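Side-chain contacts in GphF Dehydratase 1 (Archangium violaceum, PDB 6MBF), which probably dehydrates polyketide intermediates and, through olefin rearrangement, repositions the resulting double bond during gephyronic acid biosynthesis: residues C209-I214 / L280-A285; S83-R88 / A93-R98; D204-C209 / L264-M269. All coordinates share one frame; numbering follows the deposited sequence. Where two conformers were deposited one is given.

Contact 1: C209-I214 / L280-A285; sequences CVFALI and LQLKRA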
loop_
_atom_site.group_PDB
_atom_site.type_symbol
_atom_site.label_atom_id
_atom_site.label_comp_id
_atom_site.label_asym_id
_atom_site.label_seq_id
_atom_site.Cartn_x
_atom_site.Cartn_y
_atom_site.Cartn_z
ATOM N N CYS A 209 -3.767 -9.761 5.088
ATOM C CA CYS A 209 -3.938 -10.448 6.365
ATOM C C CYS A 209 -5.104 -9.856 7.150
ATOM O O CYS A 209 -5.860 -10.590 7.804
ATOM C CB CYS A 209 -2.653 -10.375 7.191
ATOM S SG CYS A 209 -1.253 -11.303 6.515
ATOM N N VAL A 210 -5.273 -8.531 7.100
ATOM C CA VAL A 210 -6.432 -7.918 7.747
ATOM C C VAL A 210 -7.711 -8.382 7.064
ATOM O O VAL A 210 -8.700 -8.721 7.734
ATOM C CB VAL A 210 -6.328 -6.380 7.744
ATOM C CG1 VAL A 210 -7.489 -5.776 8.557
ATOM C CG2 VAL A 210 -4.992 -5.914 8.282
ATOM N N PHE A 211 -7.704 -8.416 5.725
ATOM C CA PHE A 211 -8.866 -8.895 4.974
ATOM C C PHE A 211 -9.249 -10.308 5.390
ATOM O O PHE A 211 -10.437 -10.615 5.566
ATOM C CB PHE A 211 -8.574 -8.885 3.472
ATOM C CG PHE A 211 -8.397 -7.517 2.866
ATOM C CD1 PHE A 211 -8.768 -6.363 3.538
ATOM C CD2 PHE A 211 -7.891 -7.406 1.580
ATOM C CE1 PHE A 211 -8.615 -5.119 2.931
ATOM C CE2 PHE A 211 -7.730 -6.167 0.977
ATOM C CZ PHE A 211 -8.095 -5.028 1.657
ATOM N N ALA A 212 -8.252 -11.188 5.524
ATOM C CA ALA A 212 -8.524 -12.582 5.858
ATOM C C ALA A 212 -9.206 -12.704 7.214
ATOM O O ALA A 212 -10.063 -13.572 7.406
ATOM C CB ALA A 212 -7.223 -13.391 5.830
ATOM N N LEU A 213 -8.848 -11.842 8.172
ATOM C CA LEU A 213 -9.536 -11.865 9.459
ATOM C C LEU A 213 -10.969 -11.363 9.327
ATOM O O LEU A 213 -11.909 -12.001 9.820
ATOM C CB LEU A 213 -8.762 -11.039 10.486
ATOM C CG LEU A 213 -7.969 -11.903 11.460
ATOM C CD1 LEU A 213 -6.851 -12.632 10.713
ATOM C CD2 LEU A 213 -7.422 -11.054 12.588
ATOM N N ILE A 214 -11.157 -10.228 8.646
ATOM C CA ILE A 214 -12.494 -9.672 8.455
ATOM C C ILE A 214 -13.417 -10.694 7.793
ATOM O O ILE A 214 -14.526 -10.953 8.273
ATOM C CB ILE A 214 -12.419 -8.375 7.627
ATOM C CG1 ILE A 214 -11.725 -7.261 8.421
ATOM C CG2 ILE A 214 -13.805 -7.950 7.179
ATOM C CD1 ILE A 214 -11.283 -6.097 7.553
ATOM N N LEU A 280 -4.900 2.149 9.684
ATOM C CA LEU A 280 -5.352 1.862 8.336
ATOM C C LEU A 280 -6.877 1.837 8.334
ATOM O O LEU A 280 -7.491 1.083 9.092
ATOM C CB LEU A 280 -4.783 0.522 7.877
ATOM C CG LEU A 280 -5.285 0.013 6.525
ATOM C CD1 LEU A 280 -4.813 0.916 5.407
ATOM C CD2 LEU A 280 -4.840 -1.428 6.284
ATOM N N GLN A 281 -7.491 2.680 7.514
ATOM C CA GLN A 281 -8.940 2.828 7.486
ATOM C C GLN A 281 -9.472 2.141 6.236
ATOM O O GLN A 281 -9.049 2.457 5.120
ATOM C CB GLN A 281 -9.321 4.308 7.539
ATOM C CG GLN A 281 -9.018 4.927 8.910
ATOM C CD GLN A 281 -8.511 6.356 8.837
ATOM O OE1 GLN A 281 -7.315 6.620 9.005
ATOM N NE2 GLN A 281 -9.422 7.291 8.611
ATOM N N LEU A 282 -10.371 1.177 6.425
ATOM C CA LEU A 282 -10.929 0.390 5.334
ATOM C C LEU A 282 -12.414 0.683 5.182
ATOM O O LEU A 282 -13.129 0.823 6.175
ATOM C CB LEU A 282 -10.744 -1.109 5.585
ATOM C CG LEU A 282 -9.330 -1.621 5.848
ATOM C CD1 LEU A 282 -9.383 -3.133 6.132
ATOM C CD2 LEU A 282 -8.454 -1.317 4.650
ATOM N N LYS A 283 -12.881 0.763 3.938
ATOM C CA LYS A 283 -14.299 0.976 3.687
ATOM C C LYS A 283 -14.735 0.118 2.509
ATOM O O LYS A 283 -13.984 -0.046 1.543
ATOM C CB LYS A 283 -14.603 2.458 3.412
ATOM C CG LYS A 283 -16.087 2.765 3.322
ATOM C CD LYS A 283 -16.346 4.254 3.179
ATOM C CE LYS A 283 -17.838 4.545 3.173
ATOM N NZ LYS A 283 -18.107 6.006 3.108
ATOM N N ARG A 284 -15.940 -0.442 2.596
ATOM C CA ARG A 284 -16.453 -1.262 1.505
ATOM C C ARG A 284 -16.649 -0.419 0.249
ATOM O O ARG A 284 -17.154 0.708 0.304
ATOM C CB ARG A 284 -17.772 -1.925 1.904
ATOM C CG ARG A 284 -17.633 -3.027 2.946
ATOM C CD ARG A 284 -18.965 -3.736 3.142
ATOM N NE ARG A 284 -18.854 -4.891 4.024
ATOM C CZ ARG A 284 -18.456 -6.092 3.623
ATOM N NH1 ARG A 284 -18.125 -6.293 2.348
ATOM N NH2 ARG A 284 -18.400 -7.092 4.490
ATOM N N ALA A 285 -16.230 -0.967 -0.884
ATOM C CA ALA A 285 -16.411 -0.287 -2.157
ATOM C C ALA A 285 -17.880 -0.300 -2.560
ATOM O O ALA A 285 -18.575 -1.306 -2.401
ATOM C CB ALA A 285 -15.561 -0.954 -3.239
#
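L282 pushes one methyl, CD1, into a shallow cup formed by V210 and F211 and, one turn further along the helix, I214. Two of the three partners are equally near: the F211 ring, whose CE1 lies 3.8 Å from L282 CD1, and the terminal methyl of I214, with its CD1 also 3.8 Å from L282 CD1. V210 CG1 closes the third side at 4.1 Å from L282 CD1. The approach to F211 is at the ring edge, in the ring plane, so the leucine meets a rim of C-H groups and not the aromatic face. The reach of L282 follows from its second torsion: CD1 is carried anti to CA (chi2 178°), extending that branch toward the helix. I214 extends its CD1 in the same manner from the helix side. The spacing of V210 and I214 is that of one helical turn, tied by the bond from I214 N to V210 O at 3.0 Å. Further along the strand, the R284 guanidinium is anchored by a salt bridge to E218 and by carbonyls of S219, E222 and N257. Helix 200-214 is the long helix of a hotdog fold; the axes of segments 209-214 and 280-284 cross at -51°, 11.7 Å apart at closest approach. V210 also touches L246 and L248 of strand 241-248 and A262 of strand 259-267, while I214 continues the apolar layer to F224 of strand 224-234.

Contact 2: S83-R88 / A93-R98; sequences SPLVLR and ARLRLR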
loop_
_atom_site.group_PDB
_atom_site.type_symbol
_atom_site.label_atom_id
_atom_site.label_comp_id
_atom_site.label_asym_id
_atom_site.label_seq_id
_atom_site.Cartn_x
_atom_site.Cartn_y
_atom_site.Cartn_z
ATOM N N SER A 83 -9.886 9.258 -4.922
ATOM C CA SER A 83 -10.574 8.682 -6.073
ATOM C C SER A 83 -9.710 7.513 -6.511
ATOM O O SER A 83 -8.480 7.670 -6.595
ATOM C CB SER A 83 -10.760 9.648 -7.242
ATOM O OG SER A 83 -11.865 10.510 -7.028
ATOM N N PRO A 84 -10.304 6.359 -6.802
ATOM C CA PRO A 84 -9.511 5.248 -7.325
ATOM C C PRO A 84 -8.946 5.598 -8.690
ATOM O O PRO A 84 -9.487 6.436 -9.422
ATOM C CB PRO A 84 -10.523 4.099 -7.410
ATOM C CG PRO A 84 -11.830 4.775 -7.592
ATOM C CD PRO A 84 -11.748 6.065 -6.819
ATOM N N LEU A 85 -7.827 4.965 -9.017
ATOM C CA LEU A 85 -7.231 5.059 -10.340
ATOM C C LEU A 85 -7.593 3.778 -11.086
ATOM O O LEU A 85 -7.100 2.690 -10.758
ATOM C CB LEU A 85 -5.718 5.266 -10.256
ATOM C CG LEU A 85 -4.952 5.227 -11.587
ATOM C CD1 LEU A 85 -5.626 6.110 -12.619
ATOM C CD2 LEU A 85 -3.499 5.653 -11.383
ATOM N N VAL A 86 -8.481 3.903 -12.054
ATOM C CA VAL A 86 -8.875 2.777 -12.888
ATOM C C VAL A 86 -8.017 2.809 -14.137
ATOM O O VAL A 86 -7.948 3.836 -14.824
ATOM C CB VAL A 86 -10.367 2.849 -13.244
ATOM C CG1 VAL A 86 -10.743 1.699 -14.160
ATOM C CG2 VAL A 86 -11.226 2.860 -11.981
ATOM N N LEU A 87 -7.347 1.697 -14.421
ATOM C CA LEU A 87 -6.573 1.528 -15.639
ATOM C C LEU A 87 -7.370 0.699 -16.636
ATOM O O LEU A 87 -8.018 -0.282 -16.262
ATOM C CB LEU A 87 -5.241 0.825 -15.356
ATOM C CG LEU A 87 -4.280 1.538 -14.400
ATOM C CD1 LEU A 87 -3.111 0.607 -14.094
ATOM C CD2 LEU A 87 -3.796 2.879 -14.977
ATOM N N ARG A 88 -7.320 1.087 -17.906
ATOM C CA ARG A 88 -7.736 0.179 -18.968
ATOM C C ARG A 88 -6.520 -0.622 -19.414
ATOM O O ARG A 88 -5.449 -0.052 -19.647
ATOM C CB ARG A 88 -8.338 0.931 -20.155
ATOM C CG ARG A 88 -9.316 2.018 -19.786
ATOM C CD ARG A 88 -10.532 1.520 -19.019
ATOM N NE ARG A 88 -11.439 2.640 -18.740
ATOM C CZ ARG A 88 -12.468 2.583 -17.899
ATOM N NH1 ARG A 88 -12.737 1.462 -17.245
ATOM N NH2 ARG A 88 -13.226 3.656 -17.700
ATOM N N ALA A 93 -1.036 5.563 -18.359
ATOM C CA ALA A 93 -1.524 6.696 -17.588
ATOM C C ALA A 93 -0.335 7.475 -17.054
ATOM O O ALA A 93 0.635 6.882 -16.568
ATOM C CB ALA A 93 -2.408 6.247 -16.419
ATOM N N ARG A 94 -0.410 8.797 -17.149
ATOM C CA ARG A 94 0.572 9.667 -16.514
ATOM C C ARG A 94 0.321 9.715 -15.012
ATOM O O ARG A 94 -0.821 9.859 -14.578
ATOM C CB ARG A 94 0.490 11.081 -17.088
ATOM C CG ARG A 94 0.719 11.180 -18.585
ATOM C CD ARG A 94 2.069 10.616 -18.990
ATOM N NE ARG A 94 3.148 11.146 -18.163
ATOM C CZ ARG A 94 3.794 12.280 -18.412
ATOM N NH1 ARG A 94 3.470 13.013 -19.469
ATOM N NH2 ARG A 94 4.763 12.682 -17.600
ATOM N N LEU A 95 1.389 9.590 -14.227
ATOM C CA LEU A 95 1.342 9.710 -12.775
ATOM C C LEU A 95 2.181 10.900 -12.343
ATOM O O LEU A 95 3.237 11.167 -12.924
ATOM C CB LEU A 95 1.876 8.462 -12.079
ATOM C CG LEU A 95 0.982 7.253 -11.852
ATOM C CD1 LEU A 95 1.674 6.342 -10.855
ATOM C CD2 LEU A 95 -0.387 7.665 -11.349
ATOM N N ARG A 96 1.723 11.600 -11.308
ATOM C CA ARG A 96 2.412 12.792 -10.834
ATOM C C ARG A 96 2.323 12.853 -9.322
ATOM O O ARG A 96 1.237 12.701 -8.763
ATOM C CB ARG A 96 1.797 14.057 -11.444
ATOM C CG ARG A 96 2.423 15.370 -10.990
ATOM C CD ARG A 96 1.665 16.565 -11.573
ATOM N NE ARG A 96 0.383 16.780 -10.901
ATOM C CZ ARG A 96 -0.578 17.586 -11.344
ATOM N NH1 ARG A 96 -0.416 18.266 -12.475
ATOM N NH2 ARG A 96 -1.704 17.710 -10.662
ATOM N N LEU A 97 3.461 13.058 -8.664
ATOM C CA LEU A 97 3.485 13.412 -7.250
ATOM C C LEU A 97 4.070 14.811 -7.149
ATOM O O LEU A 97 5.193 15.050 -7.604
ATOM C CB LEU A 97 4.298 12.414 -6.424
ATOM C CG LEU A 97 4.286 12.635 -4.900
ATOM C CD1 LEU A 97 4.493 11.300 -4.158
ATOM C CD2 LEU A 97 5.336 13.661 -4.419
ATOM N N ARG A 98 3.314 15.723 -6.558
ATOM C CA ARG A 98 3.779 17.079 -6.329
ATOM C C ARG A 98 3.826 17.335 -4.830
ATOM O O ARG A 98 3.036 16.780 -4.061
ATOM C CB ARG A 98 2.885 18.107 -7.036
ATOM C CG ARG A 98 1.497 18.255 -6.462
ATOM C CD ARG A 98 0.633 19.152 -7.344
ATOM N NE ARG A 98 -0.630 19.495 -6.693
ATOM C CZ ARG A 98 -1.640 20.089 -7.319
ATOM N NH1 ARG A 98 -1.525 20.393 -8.602
ATOM N NH2 ARG A 98 -2.761 20.372 -6.667
#
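The hotdog half built around helix 52-65 has a corner where L85 and L87, in and just before a short, weakly bonded strand at about 86-87, bring the ends of their side chains to strand 93-100, and there L85 meets L95 and L87 meets A93. Contact is through methyl groups: L85 CD2 lies 3.7 Å from L95 CD2, and L87 CD2 lies 3.9 Å from A93 CB. The L85 side chain leaves the backbone with CG anti to N (chi1 174°) and carries CD2 to its far end, where it reaches the L95 branch at a slant. In L95, CG sits beside the backbone N, and it is the CD2 branch that is touched. The two segments are not strand partners. L85 and L87 bond through their backbones to V49 and I47, whereas A93 and L95 pair with V30 and G28, so the leucines bridge two separately bonded layers of the fold. Their closest alpha carbons, those of L87 and A93, stay 7.5 Å apart, leaving the join to side chains. S108 on strand 103-109 touches both L85 and L95, and the central helix touches the same pair, with Y54 on L85 and M57 on L95.

Contact 3: D204-C209 / L264-M269; sequences DACFQC and LRLFDM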
loop_
_atom_site.group_PDB
_atom_site.type_symbol
_atom_site.label_atom_id
_atom_site.label_comp_id
_atom_site.label_asym_id
_atom_site.label_seq_id
_atom_site.Cartn_x
_atom_site.Cartn_y
_atom_site.Cartn_z
ATOM N N ASP A 204 0.799 -4.830 0.494
ATOM C CA ASP A 204 -0.531 -5.349 0.177
ATOM C C ASP A 204 -0.777 -6.703 0.831
ATOM O O ASP A 204 -1.881 -6.965 1.321
ATOM C CB ASP A 204 -0.726 -5.463 -1.335
ATOM C CG ASP A 204 -2.008 -6.193 -1.691
ATOM O OD1 ASP A 204 -3.094 -5.588 -1.570
ATOM O OD2 ASP A 204 -1.920 -7.378 -2.080
ATOM N N ALA A 205 0.230 -7.582 0.835
ATOM C CA ALA A 205 0.075 -8.873 1.502
ATOM C C ALA A 205 -0.227 -8.696 2.990
ATOM O O ALA A 205 -1.073 -9.405 3.550
ATOM C CB ALA A 205 1.334 -9.721 1.300
ATOM N N CYS A 206 0.426 -7.732 3.643
ATOM C CA CYS A 206 0.124 -7.460 5.045
ATOM C C CYS A 206 -1.308 -6.965 5.214
ATOM O O CYS A 206 -2.015 -7.386 6.135
ATOM C CB CYS A 206 1.118 -6.442 5.613
ATOM S SG CYS A 206 2.839 -7.024 5.652
ATOM N N PHE A 207 -1.758 -6.074 4.331
ATOM C CA PHE A 207 -3.136 -5.609 4.423
ATOM C C PHE A 207 -4.114 -6.741 4.130
ATOM O O PHE A 207 -5.191 -6.797 4.735
ATOM C CB PHE A 207 -3.365 -4.426 3.475
ATOM C CG PHE A 207 -2.634 -3.151 3.871
ATOM C CD1 PHE A 207 -1.844 -3.082 5.019
ATOM C CD2 PHE A 207 -2.736 -2.022 3.072
ATOM C CE1 PHE A 207 -1.173 -1.887 5.366
ATOM C CE2 PHE A 207 -2.076 -0.840 3.409
ATOM C CZ PHE A 207 -1.298 -0.770 4.548
ATOM N N GLN A 208 -3.742 -7.678 3.248
ATOM C CA GLN A 208 -4.623 -8.812 2.979
ATOM C C GLN A 208 -4.764 -9.731 4.194
ATOM O O GLN A 208 -5.783 -10.422 4.327
ATOM C CB GLN A 208 -4.128 -9.592 1.756
ATOM C CG GLN A 208 -4.384 -8.892 0.408
ATOM C CD GLN A 208 -4.398 -9.882 -0.725
ATOM O OE1 GLN A 208 -5.104 -10.894 -0.659
ATOM N NE2 GLN A 208 -3.604 -9.622 -1.764
ATOM N N CYS A 209 -3.767 -9.761 5.088
ATOM C CA CYS A 209 -3.938 -10.448 6.365
ATOM C C CYS A 209 -5.104 -9.856 7.150
ATOM O O CYS A 209 -5.860 -10.590 7.804
ATOM C CB CYS A 209 -2.653 -10.375 7.191
ATOM S SG CYS A 209 -1.253 -11.303 6.515
ATOM N N LEU A 264 -0.824 -2.152 12.309
ATOM C CA LEU A 264 0.062 -3.233 11.903
ATOM C C LEU A 264 1.498 -2.899 12.268
ATOM O O LEU A 264 1.895 -1.732 12.299
ATOM C CB LEU A 264 -0.014 -3.518 10.393
ATOM C CG LEU A 264 -1.363 -3.907 9.791
ATOM C CD1 LEU A 264 -2.140 -2.680 9.367
ATOM C CD2 LEU A 264 -1.125 -4.815 8.584
ATOM N N ARG A 265 2.269 -3.944 12.560
ATOM C CA ARG A 265 3.697 -3.844 12.826
ATOM C C ARG A 265 4.393 -4.923 12.013
ATOM O O ARG A 265 4.029 -6.100 12.103
ATOM C CB ARG A 265 3.998 -4.011 14.322
ATOM C CG ARG A 265 3.286 -2.993 15.215
ATOM C CD ARG A 265 3.748 -1.593 14.887
ATOM N NE ARG A 265 3.274 -0.587 15.836
ATOM C CZ ARG A 265 2.263 0.249 15.618
ATOM N NH1 ARG A 265 1.579 0.209 14.480
ATOM N NH2 ARG A 265 1.941 1.141 16.550
ATOM N N LEU A 266 5.366 -4.517 11.201
ATOM C CA LEU A 266 6.112 -5.434 10.348
ATOM C C LEU A 266 7.502 -5.658 10.939
ATOM O O LEU A 266 8.195 -4.695 11.280
ATOM C CB LEU A 266 6.231 -4.880 8.921
ATOM C CG LEU A 266 5.001 -4.887 7.992
ATOM C CD1 LEU A 266 3.840 -4.069 8.540
ATOM C CD2 LEU A 266 5.411 -4.361 6.631
ATOM N N PHE A 267 7.917 -6.923 11.029
ATOM C CA PHE A 267 9.206 -7.296 11.599
ATOM C C PHE A 267 10.001 -8.119 10.598
ATOM O O PHE A 267 9.428 -8.904 9.836
ATOM C CB PHE A 267 9.033 -8.113 12.887
ATOM C CG PHE A 267 8.269 -7.397 13.960
ATOM C CD1 PHE A 267 8.931 -6.674 14.945
ATOM C CD2 PHE A 267 6.884 -7.448 13.981
ATOM C CE1 PHE A 267 8.220 -6.007 15.932
ATOM C CE2 PHE A 267 6.172 -6.785 14.961
ATOM C CZ PHE A 267 6.836 -6.068 15.936
ATOM N N ASP A 268 11.326 -7.957 10.596
ATOM C CA ASP A 268 12.113 -8.862 9.770
ATOM C C ASP A 268 12.171 -10.232 10.446
ATOM O O ASP A 268 11.621 -10.441 11.534
ATOM C CB ASP A 268 13.495 -8.272 9.466
ATOM C CG ASP A 268 14.395 -8.125 10.692
ATOM O OD1 ASP A 268 14.184 -8.789 11.729
ATOM O OD2 ASP A 268 15.350 -7.320 10.600
ATOM N N MET A 269 12.816 -11.193 9.780
ATOM C CA MET A 269 12.818 -12.555 10.309
ATOM C C MET A 269 13.684 -12.711 11.559
ATOM O O MET A 269 13.667 -13.788 12.172
ATOM C CB MET A 269 13.250 -13.534 9.216
ATOM C CG MET A 269 12.343 -13.471 7.985
ATOM S SD MET A 269 10.586 -13.698 8.369
ATOM C CE MET A 269 10.513 -15.478 8.545
#
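On the helix face turned from the meeting of C206 and F207 with L264, Q208 NE2 is held by two acceptors, D204 OD2 one turn earlier and the L166 carbonyl. The bond from Q208 NE2 to D204 OD2 is 2.8 Å long and nearly straight at 170°; the acceptor lies in the amide plane of Q208, while the N-H meets OD2 on its syn side, 24° out of the carboxylate plane. Tyrosines complete the pair: Y162 OH bonds D204 OD1 and Y154 OH bonds Q208 OE1, fixing both flat groups. D204 and Q208 fit the DxxxQ pattern that marks the central helix in polyketide dehydratases of the double-hotdog fold. The other face of this helix rests on strand 259-267, where the axes of segments 204-209 and 264-267 approach to 10.2 Å. L264 CD2 does most of the touching, 3.7 Å from C206 O and 4.0 Å from F207 CD1, and it meets the phenyl ring at its edge, near the plane. Leucine and ring cross at about a right angle. C206 points its sulfur, anti to its own carbonyl carbon (chi1 -64°), at L266, where C206 SG lies 3.8 Å from L266 CD2. V244 of strand 241-248 also touches C206, and L280 of strand 273-284 touches F207.

Contacts 1 and 3 are two neighbouring parts of one helix-on-strands interface: both use helix 200-214, share C209, and rest on the adjacent antiparallel strands 259-267 and 273-284. Their centres are 13 Å apart and they touch directly, L280 CD2 lying 3.6 Å from F207 CD1, so the two apolar patches adjoin. Their segments alternate along the chain, and the one helix packs on two strands that follow each other in sequence. Contact 2 closes earlier and lies in the first hotdog half of the chain, its centre about 23 Å from that of contact 1 and 25 Å from that of contact 3. Contacts 1 and 3 thus seat the central helix of one half, while contact 2 joins strand elements of the other.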